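Local atomic coordinates of purine phosphoribosyltransferase (Pyrococcus horikoshii, PDB entry 1VDM), a protein that probably transfers the phosphoribosyl group of phosphoribosyl pyrophosphate to a purine base. Residues Asp90-Thr95 / Lys138-Pro143. Residues are numbered along the deposited sequence; the frame is centred on the assembly and turned at random.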
loop_
_atom_site.group_PDB
_atom_site.type_symbol
_atom_site.label_atom_id
_atom_site.label_comp_id
_atom_site.label_asym_id
_atom_site.label_seq_id
_atom_site.Cartn_x
_atom_site.Cartn_y
_atom_site.Cartn_z
ATOM N N ASP G 90 -17.925 34.124 9.507
ATOM C CA ASP G 90 -18.026 34.633 8.150
ATOM C C ASP G 90 -16.601 34.915 7.694
ATOM O O ASP G 90 -15.705 35.053 8.524
ATOM C CB ASP G 90 -18.879 35.907 8.158
ATOM C CG ASP G 90 -19.332 36.328 6.768
ATOM O OD1 ASP G 90 -19.740 35.444 5.971
ATOM O OD2 ASP G 90 -19.295 37.554 6.482
ATOM N N ASP G 91 -16.379 34.989 6.387
ATOM C CA ASP G 91 -15.018 35.196 5.884
ATOM C C ASP G 91 -14.508 36.631 6.085
ATOM O O ASP G 91 -13.355 36.869 6.423
ATOM C CB ASP G 91 -14.934 34.776 4.402
ATOM C CG ASP G 91 -16.051 35.420 3.578
ATOM O OD1 ASP G 91 -16.983 35.948 4.186
ATOM O OD2 ASP G 91 -15.998 35.338 2.351
ATOM N N VAL G 92 -15.393 37.613 5.835
ATOM C CA VAL G 92 -14.962 38.997 6.003
ATOM C C VAL G 92 -16.137 39.957 6.205
ATOM O O VAL G 92 -17.225 39.790 5.673
ATOM C CB VAL G 92 -14.164 39.409 4.765
ATOM C CG1 VAL G 92 -15.062 39.372 3.530
ATOM C CG2 VAL G 92 -13.617 40.814 4.940
ATOM N N SER G 93 -15.884 40.978 7.044
ATOM C CA SER G 93 -16.900 41.994 7.285
ATOM C C SER G 93 -16.645 43.232 6.424
ATOM O O SER G 93 -15.850 44.102 6.752
ATOM C CB SER G 93 -16.821 42.377 8.766
ATOM O OG SER G 93 -18.064 42.943 9.180
ATOM N N ASP G 94 -17.320 43.281 5.256
ATOM C CA ASP G 94 -17.093 44.401 4.355
ATOM C C ASP G 94 -17.935 45.618 4.740
ATOM O O ASP G 94 -17.445 46.615 5.247
ATOM C CB ASP G 94 -17.425 43.971 2.928
ATOM C CG ASP G 94 -16.725 44.919 1.966
ATOM O OD1 ASP G 94 -16.512 44.519 0.822
ATOM O OD2 ASP G 94 -16.401 46.035 2.366
ATOM N N THR G 95 -19.246 45.542 4.442
ATOM C CA THR G 95 -20.122 46.627 4.858
ATOM C C THR G 95 -20.873 46.293 6.147
ATOM O O THR G 95 -21.359 47.167 6.855
ATOM C CB THR G 95 -21.115 46.918 3.731
ATOM O OG1 THR G 95 -21.913 45.752 3.490
ATOM C CG2 THR G 95 -20.358 47.278 2.449
ATOM N N LYS G 138 -8.723 46.666 0.302
ATOM C CA LYS G 138 -8.775 46.047 -1.013
ATOM C C LYS G 138 -9.802 44.929 -1.074
ATOM O O LYS G 138 -10.359 44.517 -0.051
ATOM C CB LYS G 138 -7.413 45.471 -1.383
ATOM C CG LYS G 138 -6.297 46.488 -1.480
ATOM C CD LYS G 138 -5.069 45.842 -2.089
ATOM C CE LYS G 138 -3.899 46.797 -2.137
ATOM N NZ LYS G 138 -2.683 46.116 -2.661
ATOM N N TRP G 139 -10.068 44.450 -2.286
ATOM C CA TRP G 139 -10.995 43.342 -2.447
ATOM C C TRP G 139 -10.172 42.075 -2.194
ATOM O O TRP G 139 -9.049 41.930 -2.707
ATOM C CB TRP G 139 -11.598 43.319 -3.852
ATOM C CG TRP G 139 -12.458 42.110 -4.107
ATOM C CD1 TRP G 139 -12.064 40.927 -4.666
ATOM C CD2 TRP G 139 -13.843 41.951 -3.772
ATOM N NE1 TRP G 139 -13.117 40.041 -4.700
ATOM C CE2 TRP G 139 -14.221 40.643 -4.158
ATOM C CE3 TRP G 139 -14.803 42.784 -3.181
ATOM C CZ2 TRP G 139 -15.516 40.151 -3.977
ATOM C CZ3 TRP G 139 -16.093 42.292 -2.999
ATOM C CH2 TRP G 139 -16.436 40.986 -3.397
ATOM N N ILE G 140 -10.721 41.175 -1.382
ATOM C CA ILE G 140 -10.022 39.940 -1.050
ATOM C C ILE G 140 -10.477 38.731 -1.859
ATOM O O ILE G 140 -11.664 38.393 -1.881
ATOM C CB ILE G 140 -10.190 39.569 0.440
ATOM C CG1 ILE G 140 -9.879 40.770 1.324
ATOM C CG2 ILE G 140 -9.240 38.423 0.799
ATOM C CD1 ILE G 140 -10.226 40.543 2.764
ATOM N N VAL G 141 -9.524 38.088 -2.525
ATOM C CA VAL G 141 -9.827 36.876 -3.278
ATOM C C VAL G 141 -9.370 35.724 -2.394
ATOM O O VAL G 141 -8.178 35.548 -2.160
ATOM C CB VAL G 141 -9.062 36.795 -4.613
ATOM C CG1 VAL G 141 -9.443 35.516 -5.333
ATOM C CG2 VAL G 141 -9.377 38.007 -5.477
ATOM N N PHE G 142 -10.325 34.959 -1.884
ATOM C CA PHE G 142 -10.004 33.827 -1.024
ATOM C C PHE G 142 -9.464 32.628 -1.815
ATOM O O PHE G 142 -9.649 32.537 -3.036
ATOM C CB PHE G 142 -11.232 33.438 -0.203
ATOM C CG PHE G 142 -11.606 34.457 0.822
ATOM C CD1 PHE G 142 -12.675 35.328 0.608
ATOM C CD2 PHE G 142 -10.874 34.570 2.003
ATOM C CE1 PHE G 142 -13.015 36.301 1.563
ATOM C CE2 PHE G 142 -11.205 35.542 2.964
ATOM C CZ PHE G 142 -12.277 36.407 2.742
ATOM N N PRO G 143 -8.798 31.680 -1.118
ATOM C CA PRO G 143 -8.217 30.485 -1.745
ATOM C C PRO G 143 -9.241 29.615 -2.468
ATOM O O PRO G 143 -8.894 28.880 -3.386
ATOM C CB PRO G 143 -7.585 29.738 -0.570
ATOM C CG PRO G 143 -7.565 30.718 0.547
ATOM C CD PRO G 143 -8.776 31.549 0.349
#
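The ring of F142 reaches D91 and V92 with its far end, a worked example of two short segments, bearing strands of separate sheets, that meet mainly by side-chain packing, with no hydrogen bond between them. With CG anti to the carbonyl carbon (chi1 -69°), F142 brings CZ to 3.5 Å from CB of D91. OD2 of D91 approaches the ring obliquely, 3.2 Å from CE1 of F142, with the carboxylate and ring planes 28° apart; its other oxygen, OD1, takes a weak hydrogen bond from the backbone N of V92. V92 meets the same ring at its edge, CB standing 4.1 Å from CZ of F142, and its CG2 branch touches CD1 of I140 at 4.0 Å. I140 in turn sets CG2 above one face of the F142 ring, toward its rim. Toward W139 the contact thins: this exposed indole only brings CZ3 to 4.4 Å from OD1 of D94, an aspartate whose carboxylate is engaged instead by K122 and W124. The nearly antiparallel segments join strand 92-93, paired with strand 120-121, to strand 139-141, paired with strand 3-5; A120 lies against both V92 and I140, W144 stacks on F142, and P143 rests on helix 8-23.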